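Long-range contacts in heme-binding protein A (Haemophilus parasuis 29755, PDB 3TPA), which probably binds glutathione as the periplasmic solute-binding protein of an ABC transporter: residues A[213-218]-A[507-512]; A[46-51]-A[498-502]; A[201-207]-A[219-225]. The protein carries 1 engineered substitution. All blocks are in the same frame, centred on the assembly; numbering follows the deposited sequence. Where two conformers were deposited one is given.

Contact 1. Residues A[213-218]-A[507-512]; sequences KGKADI and FYGVSL
Tyr508 reaches across to the loop at 213-218 with its whole ring and ends on the backbone. Its hydroxyl donates a hydrogen bond to the carbonyl of Gly214, OH to O 2.7 Å, and that oxygen lies near the ring plane at the edge. The bond meets the carbonyl at a C=O...donor angle of 131°, tilted well out of the carbonyl plane. The torsion chi1 of -175° places CG beside the carbonyl carbon, and the ring extends from the turn toward the 213-218 loop. There the methyl of Ala216 meets it obliquely, CB to Tyr508 CD1 3.6 Å, while the Lys213 chain crosses it further out near the hydroxyl end. Tyr508 and Gly509 occupy the two central positions of a type II beta turn from Phe507 to Val510, the positive phi of Gly509 being what such a turn needs. This turn leads into the short strand 511-512 and rests against the connection between strands 202-207 and 220-225, a plain case of two loops packed together. Beyond it Ile218 points into the contact: its CD1 lies against Val510 CG1 at 3.7 Å, and its CG1 faces Leu512 CG at 4.1 Å. Two waters join the backbones. One bridges Asp217 N and OD2 to Gly509 N, the last bond weak; the other accepts from Ile218 N and donates to both Phe507 O and Val510 O, 2.8 Å for the latter.

Contact 2. Residues A[46-51]-A[498-502]; sequences FKAGKI and VQNPF
Aromatic packing comes first: Phe502 brings CE2 over the centre of one face of the Phe46 ring, 3.5 Å from Phe46 CZ. The two side chains cross at about a right angle and their planes meet at 44°, an oblique aromatic pair. Phe502 CG stands beside its backbone N (chi1 -57°), which sends the ring toward the turn 46-51, the connection between antiparallel strands 44-46 and 53-63.

Aliphatic contacts continue the seam onto the loop between strands 494-495 and 511-512. Ile51 CG1 approaches both Phe502 CZ and Pro501 CB at 4.1 Å, its side chain lying crosswise to Phe502 and antiparallel to Pro501. At the other end Val498 sets CG1 against the backbone of Gly49, 3.6 Å from its N, with the methyl of Ala48 alongside.

The backbones themselves meet at Gly49, third residue of a type II beta turn from Lys47 to Lys50. Its CA makes a CH...O contact of 3.3 Å with Gln499 O, and its carbonyl oxygen lies 3.4 Å from Pro501 CG. Within 498-502, Asn500 OD1 accepts from Phe502 N at 2.6 Å, an Asx turn that fixes the chain leading into the aromatic residue. The two loops are thus joined by shape and apolar surface, while polar bonds shape each loop or run to other strands, Gly49 O to Arg266 and Gln499 NE2 to Asn486.

Contact 3. Residues A[201-207]-A[219-225]; sequences HAVRYTA and ERLIFSI
Strands 202-207 and 220-225 run antiparallel, their axes 4.6 Å apart at closest approach and their directions at 166°, with Val203-Phe223 and Tyr205-Leu221 as the hydrogen-bonded pairs. These two pairs exchange four bonds, and two more, Ile225 N to His201 O and Ala207 N to Glu219 O, extend the ladder at its ends. Together they form a beta-hairpin with a long connection, which contributes two adjacent strands to a mixed sheet.

One face of the ribbon carries Val203, Tyr205, Leu221 and Phe223. Here the edge of Tyr205 is directed at the face of Phe223, an edge-to-face pair with centroids 5.0 Å apart and planes at 52°; Tyr205 CE2 sits over the centre of the Phe223 ring, 3.9 Å from its CD2. Tyr205 keeps CG beside its backbone N (chi1 -52°), which lays the ring diagonally across the ribbon toward Phe223 and puts its edge near Leu221 O. Its CB also packs on Leu221 CB at 3.7 Å. The hydroxyl goes on to Ala34 O.

Ala202, Arg204, Thr206, Arg220, Ile222 and Ser224 occupy the other face, where Arg204 NE lies 4.3 Å from Ile222 CD1, the methyl obliquely placed against the guanidinium. Water closes both ends: one molecule donates to His201 O and Ile225 O and accepts from Ser224 OG, and another donates to Ala207 O and Glu219 OE2 (2.8 Å for the latter), while Glu219 OE1 pairs with Lys215.

In the five-stranded sheet this ribbon lies between 192-194, antiparallel beside 202-207, and 9-14, parallel beside 220-225. Helix 36-39 lies against the aromatic face, where Val39 touches Tyr205 and Gln38 touches Phe223.

In the fold
Contacts 1 and 3 adjoin, their centres about 14 Å apart. The two strands of contact 3 are linked by the loop that supplies 213-218, and Phe507 of contact 1 packs on Leu221 and Phe223 of the sheet. Contact 2 lies nearer the centre of the chain, centre to centre about 16 Å from contact 1 and about 22 Å from contact 3, and touches neither. Along the chain, 46-51 comes first, then 201-207, 213-218 and 219-225, with 498-502 and 507-512 close to the C-terminus. Contact 3 is a hairpin nested inside the span closed by contact 2; contacts 1 and 2 return the chain's end to earlier segments, consistent with the interleaved chain of a family 5 solute-binding protein.

Contact 1. Residues A[213-218]-A[507-512]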
# COMPACT_ATOMS: atom_id res chain seq x y z
N LYS A 213 13.25 -11.58 -19.07
CA LYS A 213 12.80 -10.40 -19.80
C LYS A 213 13.94 -9.74 -20.58
O LYS A 213 13.73 -8.75 -21.28
CB LYS A 213 12.22 -9.35 -18.82
CG LYS A 213 10.74 -9.43 -18.54
CD LYS A 213 10.34 -8.35 -17.53
CE LYS A 213 9.11 -7.58 -17.96
NZ LYS A 213 8.03 -8.50 -18.40
N GLY A 214 15.14 -10.29 -20.45
CA GLY A 214 16.33 -9.66 -21.00
C GLY A 214 17.10 -8.97 -19.90
O GLY A 214 16.51 -8.43 -18.97
N LYS A 215 18.43 -8.98 -20.01
CA LYS A 215 19.31 -8.42 -18.99
C LYS A 215 19.10 -6.91 -18.77
O LYS A 215 18.91 -6.17 -19.73
CB LYS A 215 20.76 -8.69 -19.36
CG LYS A 215 21.74 -7.70 -18.76
CD LYS A 215 23.11 -7.82 -19.39
CE LYS A 215 24.00 -8.68 -18.53
NZ LYS A 215 24.09 -8.14 -17.14
N ALA A 216 19.13 -6.49 -17.51
CA ALA A 216 18.95 -5.08 -17.14
C ALA A 216 20.05 -4.19 -17.70
O ALA A 216 21.17 -4.64 -17.95
CB ALA A 216 18.91 -4.93 -15.63
N ASP A 217 19.73 -2.91 -17.89
CA ASP A 217 20.70 -1.98 -18.45
C ASP A 217 21.80 -1.66 -17.46
O ASP A 217 22.93 -1.41 -17.84
CB ASP A 217 20.02 -0.70 -18.95
CG ASP A 217 19.00 -0.97 -20.04
OD1 ASP A 217 19.40 -1.43 -21.13
OD2 ASP A 217 17.80 -0.71 -19.82
N ILE A 218 21.46 -1.66 -16.17
CA ILE A 218 22.44 -1.33 -15.13
C ILE A 218 23.15 -2.57 -14.57
O ILE A 218 22.52 -3.51 -14.08
CB ILE A 218 21.80 -0.56 -13.96
CG1 ILE A 218 21.22 0.76 -14.47
CG2 ILE A 218 22.82 -0.29 -12.87
CD1 ILE A 218 20.28 1.42 -13.50
N PHE A 507 14.51 -1.07 -10.19
CA PHE A 507 15.56 -0.49 -11.03
C PHE A 507 15.77 -1.22 -12.36
O PHE A 507 16.58 -0.80 -13.17
CB PHE A 507 16.85 -0.32 -10.22
CG PHE A 507 16.68 0.58 -9.03
CD1 PHE A 507 16.44 1.94 -9.19
CD2 PHE A 507 16.72 0.06 -7.75
CE1 PHE A 507 16.26 2.77 -8.10
CE2 PHE A 507 16.54 0.88 -6.65
CZ PHE A 507 16.30 2.24 -6.82
N TYR A 508 15.01 -2.29 -12.59
CA TYR A 508 14.98 -2.91 -13.91
C TYR A 508 14.38 -1.91 -14.89
O TYR A 508 13.45 -1.20 -14.55
CB TYR A 508 14.14 -4.19 -13.92
CG TYR A 508 14.20 -4.90 -15.26
CD1 TYR A 508 15.36 -5.57 -15.66
CD2 TYR A 508 13.12 -4.87 -16.13
CE1 TYR A 508 15.43 -6.21 -16.89
CE2 TYR A 508 13.18 -5.50 -17.36
CZ TYR A 508 14.33 -6.17 -17.73
OH TYR A 508 14.39 -6.80 -18.94
N GLY A 509 14.90 -1.86 -16.11
CA GLY A 509 14.41 -0.90 -17.08
C GLY A 509 15.01 0.49 -16.93
O GLY A 509 14.79 1.37 -17.76
N VAL A 510 15.78 0.70 -15.86
CA VAL A 510 16.42 1.99 -15.63
C VAL A 510 17.84 2.03 -16.22
O VAL A 510 18.57 1.04 -16.20
CB VAL A 510 16.48 2.35 -14.13
CG1 VAL A 510 17.29 3.62 -13.89
CG2 VAL A 510 15.08 2.49 -13.55
N SER A 511 18.22 3.20 -16.74
CA SER A 511 19.54 3.39 -17.34
C SER A 511 20.19 4.68 -16.86
O SER A 511 19.51 5.56 -16.34
CB SER A 511 19.44 3.38 -18.87
OG SER A 511 18.54 4.37 -19.34
N LEU A 512 21.51 4.77 -17.06
CA LEU A 512 22.32 5.88 -16.56
C LEU A 512 23.05 6.67 -17.68
O LEU A 512 23.83 6.11 -18.44
CB LEU A 512 23.35 5.35 -15.56
CG LEU A 512 22.82 4.58 -14.35
CD1 LEU A 512 23.93 3.82 -13.66
CD2 LEU A 512 22.12 5.50 -13.36
O HOH W 1 16.69 -2.74 -18.43
O HOH W 2 18.33 -1.68 -15.54

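Contact 2. Residues A[46-51]-A[498-502]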
# COMPACT_ATOMS: atom_id res chain seq x y z
N PHE A 46 2.66 -6.06 -11.47
CA PHE A 46 1.96 -4.82 -11.82
C PHE A 46 2.65 -4.15 -13.02
O PHE A 46 3.86 -4.03 -13.06
CB PHE A 46 1.97 -3.84 -10.64
CG PHE A 46 1.13 -4.29 -9.46
CD1 PHE A 46 -0.24 -4.21 -9.50
CD2 PHE A 46 1.74 -4.76 -8.31
CE1 PHE A 46 -1.00 -4.61 -8.43
CE2 PHE A 46 0.98 -5.15 -7.22
CZ PHE A 46 -0.39 -5.08 -7.28
N LYS A 47 1.87 -3.73 -14.01
CA LYS A 47 2.44 -2.94 -15.10
C LYS A 47 3.08 -1.71 -14.47
O LYS A 47 2.59 -1.22 -13.46
CB LYS A 47 1.36 -2.52 -16.11
CG LYS A 47 0.83 -3.66 -16.98
CD LYS A 47 -0.21 -3.17 -17.99
CE LYS A 47 -0.55 -4.25 -19.01
NZ LYS A 47 0.59 -4.56 -19.93
N ALA A 48 4.19 -1.23 -15.05
CA ALA A 48 4.92 -0.08 -14.50
C ALA A 48 4.01 1.13 -14.30
O ALA A 48 3.28 1.54 -15.20
CB ALA A 48 6.09 0.29 -15.40
N GLY A 49 4.03 1.68 -13.09
CA GLY A 49 3.26 2.87 -12.77
C GLY A 49 1.76 2.64 -12.63
O GLY A 49 0.99 3.58 -12.45
N LYS A 50 1.34 1.38 -12.69
CA LYS A 50 -0.07 1.06 -12.76
C LYS A 50 -0.49 0.05 -11.68
O LYS A 50 0.35 -0.59 -11.06
CB LYS A 50 -0.43 0.53 -14.14
CG LYS A 50 -0.38 1.55 -15.27
CD LYS A 50 -1.19 1.03 -16.46
CE LYS A 50 -0.70 1.60 -17.79
NZ LYS A 50 -1.23 0.82 -18.96
N ILE A 51 -1.79 -0.09 -11.47
CA ILE A 51 -2.31 -1.07 -10.52
C ILE A 51 -2.80 -2.34 -11.23
O ILE A 51 -3.07 -3.36 -10.61
CB ILE A 51 -3.41 -0.45 -9.62
CG1 ILE A 51 -2.81 0.67 -8.76
CG2 ILE A 51 -4.03 -1.50 -8.71
CD1 ILE A 51 -3.85 1.52 -8.05
N VAL A 498 10.13 4.55 -13.47
CA VAL A 498 8.70 4.86 -13.40
C VAL A 498 8.24 4.74 -11.95
O VAL A 498 8.48 3.74 -11.30
CB VAL A 498 7.88 3.90 -14.27
CG1 VAL A 498 6.39 4.20 -14.15
CG2 VAL A 498 8.34 3.96 -15.72
N GLN A 499 7.59 5.78 -11.44
CA GLN A 499 7.16 5.77 -10.06
C GLN A 499 6.08 4.71 -9.91
O GLN A 499 5.20 4.59 -10.76
CB GLN A 499 6.64 7.14 -9.64
CG GLN A 499 7.12 7.60 -8.29
CD GLN A 499 6.49 8.90 -7.87
OE1 GLN A 499 6.03 9.68 -8.69
NE2 GLN A 499 6.47 9.15 -6.57
N ASN A 500 6.15 3.95 -8.83
CA ASN A 500 5.24 2.85 -8.57
C ASN A 500 4.14 3.34 -7.62
O ASN A 500 4.44 3.93 -6.59
CB ASN A 500 6.04 1.69 -7.96
CG ASN A 500 5.17 0.52 -7.52
OD1 ASN A 500 4.01 0.69 -7.14
ND2 ASN A 500 5.74 -0.68 -7.55
N PRO A 501 2.86 3.09 -7.95
CA PRO A 501 1.74 3.58 -7.12
C PRO A 501 1.86 3.14 -5.66
O PRO A 501 1.42 3.85 -4.74
CB PRO A 501 0.51 2.94 -7.77
CG PRO A 501 0.92 2.59 -9.15
CD PRO A 501 2.39 2.25 -9.06
N PHE A 502 2.45 1.98 -5.43
CA PHE A 502 2.59 1.44 -4.07
C PHE A 502 3.78 2.02 -3.33
O PHE A 502 3.94 1.79 -2.13
CB PHE A 502 2.63 -0.09 -4.12
CG PHE A 502 1.43 -0.68 -4.78
CD1 PHE A 502 0.22 -0.75 -4.11
CD2 PHE A 502 1.49 -1.14 -6.09
CE1 PHE A 502 -0.91 -1.29 -4.72
CE2 PHE A 502 0.37 -1.69 -6.71
CZ PHE A 502 -0.85 -1.75 -6.03

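Contact 3. Residues A[201-207]-A[219-225]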
# COMPACT_ATOMS: atom_id res chain seq x y z
N HIS A 201 26.87 -1.03 6.17
CA HIS A 201 26.28 0.22 5.70
C HIS A 201 25.91 0.16 4.20
O HIS A 201 25.66 1.20 3.59
CB HIS A 201 27.20 1.41 6.00
CG HIS A 201 27.72 1.45 7.41
ND1 HIS A 201 27.02 2.03 8.44
CD2 HIS A 201 28.88 1.00 7.94
CE1 HIS A 201 27.72 1.92 9.56
NE2 HIS A 201 28.85 1.30 9.29
N ALA A 202 25.88 -1.04 3.62
CA ALA A 202 25.53 -1.17 2.20
C ALA A 202 24.95 -2.53 1.76
O ALA A 202 25.32 -3.58 2.29
CB ALA A 202 26.72 -0.81 1.33
N VAL A 203 24.05 -2.50 0.78
CA VAL A 203 23.57 -3.72 0.14
C VAL A 203 23.91 -3.68 -1.36
O VAL A 203 23.56 -2.73 -2.05
CB VAL A 203 22.06 -3.94 0.34
CG1 VAL A 203 21.67 -5.32 -0.10
CG2 VAL A 203 21.66 -3.74 1.80
N ARG A 204 24.60 -4.70 -1.86
CA ARG A 204 25.09 -4.68 -3.23
C ARG A 204 24.46 -5.73 -4.15
O ARG A 204 24.25 -6.88 -3.75
CB ARG A 204 26.62 -4.85 -3.24
CG ARG A 204 27.38 -3.61 -2.81
CD ARG A 204 28.89 -3.82 -2.94
NE ARG A 204 29.63 -2.55 -2.91
CZ ARG A 204 29.91 -1.89 -1.80
NH1 ARG A 204 29.52 -2.35 -0.63
NH2 ARG A 204 30.58 -0.75 -1.87
N TYR A 205 24.19 -5.34 -5.39
CA TYR A 205 23.57 -6.24 -6.37
C TYR A 205 24.28 -6.17 -7.70
O TYR A 205 24.89 -5.16 -8.04
CB TYR A 205 22.09 -5.88 -6.63
CG TYR A 205 21.26 -5.75 -5.39
CD1 TYR A 205 20.38 -6.76 -5.01
CD2 TYR A 205 21.34 -4.62 -4.62
CE1 TYR A 205 19.61 -6.64 -3.85
CE2 TYR A 205 20.58 -4.49 -3.47
CZ TYR A 205 19.72 -5.49 -3.09
OH TYR A 205 18.98 -5.33 -1.95
N THR A 206 24.16 -7.25 -8.46
CA THR A 206 24.66 -7.33 -9.83
C THR A 206 23.55 -7.77 -10.77
O THR A 206 22.69 -8.56 -10.39
CB THR A 206 25.79 -8.36 -9.93
OG1 THR A 206 26.89 -7.93 -9.11
CG2 THR A 206 26.26 -8.49 -11.37
N ALA A 207 23.57 -7.28 -12.00
CA ALA A 207 22.55 -7.66 -12.97
C ALA A 207 22.59 -9.16 -13.27
O ALA A 207 23.65 -9.77 -13.39
CB ALA A 207 22.70 -6.86 -14.26
N GLU A 219 24.48 -2.54 -14.60
CA GLU A 219 25.26 -3.70 -14.19
C GLU A 219 25.41 -3.88 -12.68
O GLU A 219 25.52 -5.00 -12.20
CB GLU A 219 26.65 -3.67 -14.84
CG GLU A 219 26.64 -4.16 -16.28
CD GLU A 219 26.49 -5.67 -16.37
OE1 GLU A 219 26.04 -6.16 -17.42
OE2 GLU A 219 26.85 -6.36 -15.39
N ARG A 220 25.46 -2.78 -11.92
CA ARG A 220 25.64 -2.87 -10.46
C ARG A 220 24.77 -1.86 -9.71
O ARG A 220 24.64 -0.69 -10.08
CB ARG A 220 27.10 -2.63 -10.04
CG ARG A 220 27.90 -3.87 -9.61
CD ARG A 220 29.35 -3.78 -10.10
NE ARG A 220 29.44 -3.46 -11.52
CZ ARG A 220 30.49 -2.93 -12.12
NH1 ARG A 220 30.42 -2.71 -13.42
NH2 ARG A 220 31.60 -2.62 -11.45
N LEU A 221 24.20 -2.35 -8.62
CA LEU A 221 23.29 -1.59 -7.80
C LEU A 221 23.89 -1.51 -6.40
O LEU A 221 24.22 -2.54 -5.80
CB LEU A 221 21.95 -2.33 -7.73
CG LEU A 221 20.62 -1.67 -8.07
CD1 LEU A 221 20.66 -0.95 -9.42
CD2 LEU A 221 19.53 -2.76 -8.05
N ILE A 222 24.07 -0.30 -5.89
CA ILE A 222 24.49 -0.14 -4.51
C ILE A 222 23.43 0.58 -3.69
O ILE A 222 23.09 1.72 -3.99
CB ILE A 222 25.81 0.64 -4.38
CG1 ILE A 222 26.90 -0.02 -5.22
CG2 ILE A 222 26.24 0.73 -2.93
CD1 ILE A 222 28.19 0.78 -5.29
N PHE A 223 22.90 -0.09 -2.67
CA PHE A 223 22.05 0.56 -1.68
C PHE A 223 22.93 1.07 -0.53
O PHE A 223 23.39 0.27 0.30
CB PHE A 223 21.01 -0.40 -1.12
CG PHE A 223 19.87 -0.72 -2.07
CD1 PHE A 223 18.64 -1.12 -1.56
CD2 PHE A 223 20.03 -0.65 -3.44
CE1 PHE A 223 17.58 -1.43 -2.42
CE2 PHE A 223 18.99 -0.96 -4.30
CZ PHE A 223 17.76 -1.35 -3.79
N SER A 224 23.16 2.38 -0.47
CA SER A 224 24.02 2.96 0.56
C SER A 224 23.21 3.57 1.70
O SER A 224 22.47 4.52 1.50
CB SER A 224 24.95 4.01 -0.04
OG SER A 224 25.64 4.72 0.97
N ILE A 225 23.37 3.02 2.90
CA ILE A 225 22.62 3.55 4.05
C ILE A 225 23.16 4.92 4.44
O ILE A 225 24.32 5.07 4.84
CB ILE A 225 22.65 2.62 5.28
CG1 ILE A 225 21.85 1.34 5.03
CG2 ILE A 225 22.07 3.32 6.50
CD1 ILE A 225 22.49 0.40 4.04
O HOH W 3 26.79 3.88 3.92
O HOH W 4 25.92 -8.89 -14.57